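Local coordinates for trichothecene 3-O-acetyltransferase TRI101 (Fusarium sporotrichioides, PDB 2ZBA), which transfers an acetyl group from acetyl-coenzyme A to the 3-hydroxyl of trichothecene mycotoxins during their biosynthesis, at residues 285-299 with 375-387. Sequence-based numbering, arbitrary orientation.
Sequences RLARLDASTPTEFCR and ADANPSSSIMLSS. With CA (calcium ion), chain H; COA (coenzyme A), chain E.
The carbonyl oxygen of Ser-382 is gripped by two groups. Arg-285 NH1 donates to Ser-382 O at 2.8 Å, nearly straight and in the guanidinium plane, and the hydroxyl of Ser-418 bonds to Ser-382 O and to Arg-285 NH2. This site lies at the start of a parallel strand pair, 294-299 with 383-387, inside the mixed sheet of a BAHD acyltransferase. A second carbonyl, Ser-380 O, sits 3.1 Å above the centre of the Arg-285 guanidinium. Arg-288 NH2 donates to Ser-380 O at 2.7 Å, on a lone pair but bent, while NH1 reaches Ser-380 OG. Asp-441 forms salt bridges with both arginines, which probably offsets their charge. Nearby, Thr-295 OG1 is turned away from its own backbone N (chi1 174°), which lets it donate across to Ser-381 O at 2.8 Å. Trp-278 also bonds to this hydroxyl.

The strands then pair regularly: Ile-383 N bonds to Glu-296 O, Cys-298 N to Ile-383 O, and Leu-385 N to Cys-298 O. On one face, the Phe-297 ring crosses its neighbours obliquely. Phe-297 CE2 meets Ile-383 CG2 at 3.6 Å, and Leu-385 CD2 lies at the ring edge by CZ. Helix 269-285 packs on this face through Ser-274 and Trp-278. On the other face are Cys-298 and Met-384, present as selenomethionine, whose side chain touches the bound T-2 toxin.

The end of the Glu-296 side chain comes close to the loop before strand 383-387: OE1 lies 3.7 Å from Asp-376 CB. Water joins Glu-296 OE1 to Asp-376 N. Both carboxylate oxygens of Asp-376 bind calcium; Asp-218 and Ile-221 O also bind it. At the far end the pair reaches coenzyme A, which Ser-386 binds. The Arg-299 guanidinium, held by Asp-271 and Asp-270, has coenzyme A CCP over one face, 4.0 Å from Arg-299 NH2.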
loop_
_atom_site.group_PDB
_atom_site.type_symbol
_atom_site.label_atom_id
_atom_site.label_comp_id
_atom_site.label_asym_id
_atom_site.label_seq_id
_atom_site.Cartn_x
_atom_site.Cartn_y
_atom_site.Cartn_z
ATOM N N ARG A 285 -11.059 18.152 12.919
ATOM C CA ARG A 285 -11.579 17.301 14.012
ATOM C C ARG A 285 -11.743 18.057 15.326
ATOM O O ARG A 285 -12.422 17.585 16.235
ATOM C CB ARG A 285 -10.691 16.067 14.218
ATOM C CG ARG A 285 -10.956 14.948 13.249
ATOM C CD ARG A 285 -9.872 13.873 13.306
ATOM N NE ARG A 285 -10.238 12.751 12.443
ATOM C CZ ARG A 285 -9.458 11.714 12.151
ATOM N NH1 ARG A 285 -8.224 11.620 12.672
ATOM N NH2 ARG A 285 -9.930 10.749 11.357
ATOM N N LEU A 286 -11.118 19.224 15.421
ATOM C CA LEU A 286 -11.332 20.139 16.542
ATOM C C LEU A 286 -12.767 20.639 16.634
ATOM O O LEU A 286 -13.182 21.135 17.680
ATOM C CB LEU A 286 -10.388 21.331 16.463
ATOM C CG LEU A 286 -8.939 21.059 16.846
ATOM C CD1 LEU A 286 -8.119 22.316 16.631
ATOM C CD2 LEU A 286 -8.884 20.576 18.298
ATOM N N ALA A 287 -13.523 20.507 15.544
ATOM C CA ALA A 287 -14.948 20.824 15.563
ATOM C C ALA A 287 -15.788 19.755 16.284
ATOM O O ALA A 287 -16.962 19.990 16.568
ATOM C CB ALA A 287 -15.460 21.061 14.143
ATOM N N ARG A 288 -15.197 18.596 16.597
ATOM C CA ARG A 288 -15.962 17.479 17.174
ATOM C C ARG A 288 -15.267 16.700 18.306
ATOM O O ARG A 288 -15.871 15.832 18.930
ATOM C CB ARG A 288 -16.472 16.516 16.072
ATOM C CG ARG A 288 -15.387 15.758 15.272
ATOM C CD ARG A 288 -15.944 14.488 14.572
ATOM N NE ARG A 288 -14.871 13.679 13.986
ATOM C CZ ARG A 288 -14.276 12.638 14.585
ATOM N NH1 ARG A 288 -14.646 12.244 15.804
ATOM N NH2 ARG A 288 -13.300 11.978 13.964
ATOM N N LEU A 289 -14.007 17.022 18.569
ATOM C CA LEU A 289 -13.247 16.405 19.660
ATOM C C LEU A 289 -12.585 17.488 20.516
ATOM O O LEU A 289 -12.174 18.514 19.973
ATOM C CB LEU A 289 -12.148 15.497 19.094
ATOM C CG LEU A 289 -12.482 14.276 18.238
ATOM C CD1 LEU A 289 -11.212 13.805 17.553
ATOM C CD2 LEU A 289 -13.086 13.161 19.076
ATOM N N ASP A 290 -12.463 17.239 21.829
ATOM C CA ASP A 290 -11.667 18.094 22.748
ATOM C C ASP A 290 -10.283 18.384 22.176
ATOM O O ASP A 290 -9.724 17.553 21.462
ATOM C CB ASP A 290 -11.462 17.429 24.125
ATOM C CG ASP A 290 -12.632 17.628 25.084
ATOM O OD1 ASP A 290 -13.347 18.654 24.997
ATOM O OD2 ASP A 290 -12.826 16.748 25.963
ATOM N N ALA A 291 -9.733 19.552 22.506
ATOM C CA ALA A 291 -8.375 19.942 22.112
ATOM C C ALA A 291 -7.316 18.935 22.586
ATOM O O ALA A 291 -6.345 18.667 21.889
ATOM C CB ALA A 291 -8.056 21.352 22.636
ATOM N N SER A 292 -7.532 18.351 23.758
ATOM C CA SER A 292 -6.559 17.437 24.353
ATOM C C SER A 292 -6.803 15.953 24.008
ATOM O O SER A 292 -6.238 15.063 24.658
ATOM C CB SER A 292 -6.536 17.626 25.873
ATOM O OG SER A 292 -7.610 16.909 26.473
ATOM N N THR A 293 -7.649 15.676 23.011
ATOM C CA THR A 293 -7.838 14.288 22.563
ATOM C C THR A 293 -6.514 13.749 22.015
ATOM O O THR A 293 -5.860 14.415 21.196
ATOM C CB THR A 293 -8.928 14.158 21.467
ATOM O OG1 THR A 293 -10.077 14.923 21.840
ATOM C CG2 THR A 293 -9.347 12.703 21.267
ATOM N N PRO A 294 -6.101 12.555 22.483
ATOM C CA PRO A 294 -4.917 11.890 21.905
ATOM C C PRO A 294 -5.072 11.605 20.391
ATOM O O PRO A 294 -6.157 11.237 19.923
ATOM C CB PRO A 294 -4.810 10.587 22.719
ATOM C CG PRO A 294 -5.551 10.881 24.026
ATOM C CD PRO A 294 -6.696 11.773 23.588
ATOM N N THR A 295 -4.009 11.849 19.629
ATOM C CA THR A 295 -4.013 11.500 18.223
ATOM C C THR A 295 -2.751 10.702 17.955
ATOM O O THR A 295 -1.665 11.113 18.367
ATOM C CB THR A 295 -4.141 12.743 17.263
ATOM O OG1 THR A 295 -4.005 12.314 15.909
ATOM C CG2 THR A 295 -3.079 13.824 17.537
ATOM N N GLU A 296 -2.908 9.545 17.315
ATOM C CA GLU A 296 -1.772 8.737 16.868
ATOM C C GLU A 296 -1.668 8.741 15.338
ATOM O O GLU A 296 -2.654 8.479 14.632
ATOM C CB GLU A 296 -1.875 7.306 17.402
ATOM C CG GLU A 296 -0.689 6.363 17.046
ATOM C CD GLU A 296 -0.596 5.145 17.964
ATOM O OE1 GLU A 296 -0.871 4.022 17.501
ATOM O OE2 GLU A 296 -0.250 5.315 19.159
ATOM N N PHE A 297 -0.470 9.051 14.837
ATOM C CA PHE A 297 -0.158 8.926 13.417
ATOM C C PHE A 297 0.622 7.627 13.277
ATOM O O PHE A 297 1.636 7.443 13.949
ATOM C CB PHE A 297 0.682 10.121 12.926
ATOM C CG PHE A 297 0.752 10.255 11.417
ATOM C CD1 PHE A 297 1.758 9.627 10.688
ATOM C CD2 PHE A 297 -0.180 11.029 10.731
ATOM C CE1 PHE A 297 1.829 9.756 9.288
ATOM C CE2 PHE A 297 -0.107 11.177 9.337
ATOM C CZ PHE A 297 0.886 10.528 8.622
ATOM N N CYS A 298 0.114 6.712 12.456
ATOM C CA CYS A 298 0.846 5.512 12.055
ATOM C C CYS A 298 1.232 5.659 10.583
ATOM O O CYS A 298 0.358 5.910 9.734
ATOM C CB CYS A 298 0.001 4.240 12.254
ATOM S SG CYS A 298 -0.978 4.194 13.756
ATOM N N ARG A 299 2.528 5.519 10.293
ATOM C CA ARG A 299 3.101 5.727 8.947
ATOM C C ARG A 299 3.877 4.508 8.492
ATOM O O ARG A 299 4.854 4.144 9.126
ATOM C CB ARG A 299 4.044 6.941 8.966
ATOM C CG ARG A 299 4.477 7.453 7.617
ATOM C CD ARG A 299 5.659 8.417 7.793
ATOM N NE ARG A 299 5.931 9.206 6.591
ATOM C CZ ARG A 299 6.959 10.034 6.442
ATOM N NH1 ARG A 299 7.855 10.197 7.420
ATOM N NH2 ARG A 299 7.096 10.692 5.294
ATOM N N ALA A 375 -2.425 -1.753 15.982
ATOM C CA ALA A 375 -3.041 -2.256 17.221
ATOM C C ALA A 375 -3.666 -1.180 18.119
ATOM O O ALA A 375 -4.772 -1.383 18.642
ATOM C CB ALA A 375 -2.047 -3.120 18.008
ATOM N N ASP A 376 -2.992 -0.031 18.251
ATOM C CA ASP A 376 -3.441 1.056 19.121
ATOM C C ASP A 376 -4.106 2.238 18.396
ATOM O O ASP A 376 -4.377 3.267 19.012
ATOM C CB ASP A 376 -2.276 1.583 19.965
ATOM C CG ASP A 376 -1.747 0.557 20.944
ATOM O OD1 ASP A 376 -2.305 -0.567 21.039
ATOM O OD2 ASP A 376 -0.744 0.878 21.614
ATOM N N ALA A 377 -4.361 2.099 17.103
ATOM C CA ALA A 377 -5.026 3.165 16.324
ATOM C C ALA A 377 -6.509 3.293 16.705
ATOM O O ALA A 377 -7.193 2.288 16.903
ATOM C CB ALA A 377 -4.883 2.891 14.833
ATOM N N ASN A 378 -6.976 4.537 16.836
ATOM C CA ASN A 378 -8.390 4.866 17.038
ATOM C C ASN A 378 -8.959 5.474 15.741
ATOM O O ASN A 378 -8.506 6.513 15.325
ATOM C CB ASN A 378 -8.495 5.895 18.172
ATOM C CG ASN A 378 -9.925 6.186 18.596
ATOM O OD1 ASN A 378 -10.874 6.082 17.815
ATOM N ND2 ASN A 378 -10.084 6.563 19.854
ATOM N N PRO A 379 -9.971 4.838 15.114
ATOM C CA PRO A 379 -10.523 5.411 13.861
ATOM C C PRO A 379 -10.955 6.884 13.983
ATOM O O PRO A 379 -10.772 7.657 13.046
ATOM C CB PRO A 379 -11.731 4.525 13.557
ATOM C CG PRO A 379 -11.507 3.259 14.331
ATOM C CD PRO A 379 -10.649 3.587 15.511
ATOM N N SER A 380 -11.508 7.263 15.133
ATOM C CA SER A 380 -11.979 8.624 15.368
ATOM C C SER A 380 -10.863 9.666 15.289
ATOM O O SER A 380 -11.074 10.759 14.759
ATOM C CB SER A 380 -12.645 8.711 16.737
ATOM O OG SER A 380 -12.931 10.059 17.087
ATOM N N SER A 381 -9.675 9.334 15.807
ATOM C CA SER A 381 -8.667 10.360 16.063
ATOM C C SER A 381 -7.293 10.049 15.474
ATOM O O SER A 381 -6.403 10.911 15.450
ATOM C CB SER A 381 -8.549 10.584 17.567
ATOM O OG SER A 381 -8.231 9.352 18.202
ATOM N N SER A 382 -7.105 8.826 15.002
ATOM C CA SER A 382 -5.808 8.439 14.453
ATOM C C SER A 382 -5.698 8.753 12.959
ATOM O O SER A 382 -6.627 9.293 12.353
ATOM C CB SER A 382 -5.510 6.961 14.737
ATOM O OG SER A 382 -6.307 6.117 13.923
ATOM N N ILE A 383 -4.528 8.459 12.394
ATOM C CA ILE A 383 -4.321 8.391 10.958
ATOM C C ILE A 383 -3.448 7.166 10.721
ATOM O O ILE A 383 -2.489 6.919 11.461
ATOM C CB ILE A 383 -3.649 9.651 10.365
ATOM C CG1 ILE A 383 -4.602 10.849 10.427
ATOM C CG2 ILE A 383 -3.237 9.389 8.922
ATOM C CD1 ILE A 383 -3.991 12.161 10.063
HETATM N N MSE A 384 -3.802 6.389 9.700
HETATM C CA MSE A 384 -3.021 5.231 9.304
HETATM C C MSE A 384 -2.672 5.364 7.819
HETATM O O MSE A 384 -3.479 5.078 6.943
HETATM C CB MSE A 384 -3.811 3.957 9.607
HETATM C CG MSE A 384 -4.499 4.007 10.981
HETATM SE SE MSE A 384 -6.256 3.154 11.014
HETATM C CE MSE A 384 -5.749 1.512 10.955
ATOM N N LEU A 385 -1.459 5.827 7.550
ATOM C CA LEU A 385 -1.056 6.189 6.197
ATOM C C LEU A 385 0.001 5.274 5.622
ATOM O O LEU A 385 1.001 4.986 6.282
ATOM C CB LEU A 385 -0.535 7.620 6.175
ATOM C CG LEU A 385 0.186 8.062 4.891
ATOM C CD1 LEU A 385 -0.794 8.328 3.760
ATOM C CD2 LEU A 385 1.089 9.280 5.159
ATOM N N SER A 386 -0.229 4.825 4.389
ATOM C CA SER A 386 0.782 4.144 3.604
ATOM C C SER A 386 1.110 4.875 2.291
ATOM O O SER A 386 0.308 4.904 1.357
ATOM C CB SER A 386 0.359 2.719 3.279
ATOM O OG SER A 386 1.367 2.088 2.509
ATOM N N SER A 387 2.313 5.433 2.229
ATOM C CA SER A 387 2.820 6.092 1.025
ATOM C C SER A 387 3.342 5.085 0.010
ATOM O O SER A 387 4.334 4.413 0.268
ATOM C CB SER A 387 3.942 7.063 1.386
ATOM O OG SER A 387 4.594 7.515 0.224
HETATM CA CA CA H . -0.752 -1.461 22.868
HETATM N N1A COA E . 19.588 16.334 3.029
HETATM C C2A COA E . 18.519 16.921 2.371
HETATM N N3A COA E . 17.557 16.115 1.778
HETATM C C4A COA E . 17.650 14.755 1.841
HETATM C C5A COA E . 18.726 14.157 2.496
HETATM C C6A COA E . 19.706 14.959 3.096
HETATM N N6A COA E . 20.797 14.409 3.637
HETATM N N7A COA E . 18.571 12.816 2.400
HETATM C C8A COA E . 17.437 12.560 1.704
HETATM N N9A COA E . 16.852 13.750 1.355
HETATM C C1B COA E . 15.542 13.932 0.688
HETATM C C2B COA E . 15.596 13.542 -0.785
HETATM O O2B COA E . 16.022 14.626 -1.583
HETATM C C3B COA E . 14.166 13.101 -1.037
HETATM O O3B COA E . 13.373 14.258 -0.979
HETATM P P3B COA E . 12.228 14.677 -2.033
HETATM O O7A COA E . 11.384 13.449 -2.306
HETATM O O8A COA E . 12.838 15.116 -3.336
HETATM O O9A COA E . 11.453 15.745 -1.328
HETATM C C4B COA E . 13.833 12.388 0.258
HETATM O O4B COA E . 14.535 13.100 1.262
HETATM C C5B COA E . 14.213 10.918 0.333
HETATM O O5B COA E . 13.999 10.535 1.687
HETATM P P1A COA E . 13.413 9.082 2.064
HETATM O O1A COA E . 14.292 7.995 1.531
HETATM O O2A COA E . 13.109 8.950 3.538
HETATM O O3A COA E . 12.037 8.902 1.210
HETATM P P2A COA E . 10.625 9.640 1.468
HETATM O O4A COA E . 10.133 10.119 0.120
HETATM O O5A COA E . 10.636 10.710 2.531
HETATM O O6A COA E . 9.642 8.492 2.005
HETATM C CBP COA E . 8.856 6.881 3.612
HETATM C CCP COA E . 9.549 8.225 3.397
HETATM C CDP COA E . 7.357 7.131 3.444
HETATM C CEP COA E . 9.181 6.383 5.030
HETATM C CAP COA E . 9.357 5.903 2.546
HETATM O OAP COA E . 10.756 5.700 2.680
HETATM C C9P COA E . 8.672 4.555 2.535
HETATM O O9P COA E . 9.116 3.556 3.405
HETATM N N8P COA E . 7.694 4.329 1.656
HETATM C C7P COA E . 6.999 3.046 1.617
HETATM C C6P COA E . 5.869 2.952 2.644
HETATM C C5P COA E . 5.176 1.605 2.522
HETATM O O5P COA E . 5.728 0.552 2.929
HETATM N N4P COA E . 3.968 1.592 1.973
HETATM C C3P COA E . 3.540 0.418 1.216
HETATM C C2P COA E . 2.305 -0.251 1.812
HETATM S S1P COA E . 2.212 -2.049 1.551
HETATM O O HOH W 1 -8.218 9.419 20.752
HETATM O O HOH W 2 -1.019 1.268 16.536
HETATM O O HOH W 3 -5.464 8.247 17.866
HETATM O O HOH W 4 -3.473 5.091 20.452
HETATM O O HOH W 5 -0.001 -2.796 24.814
#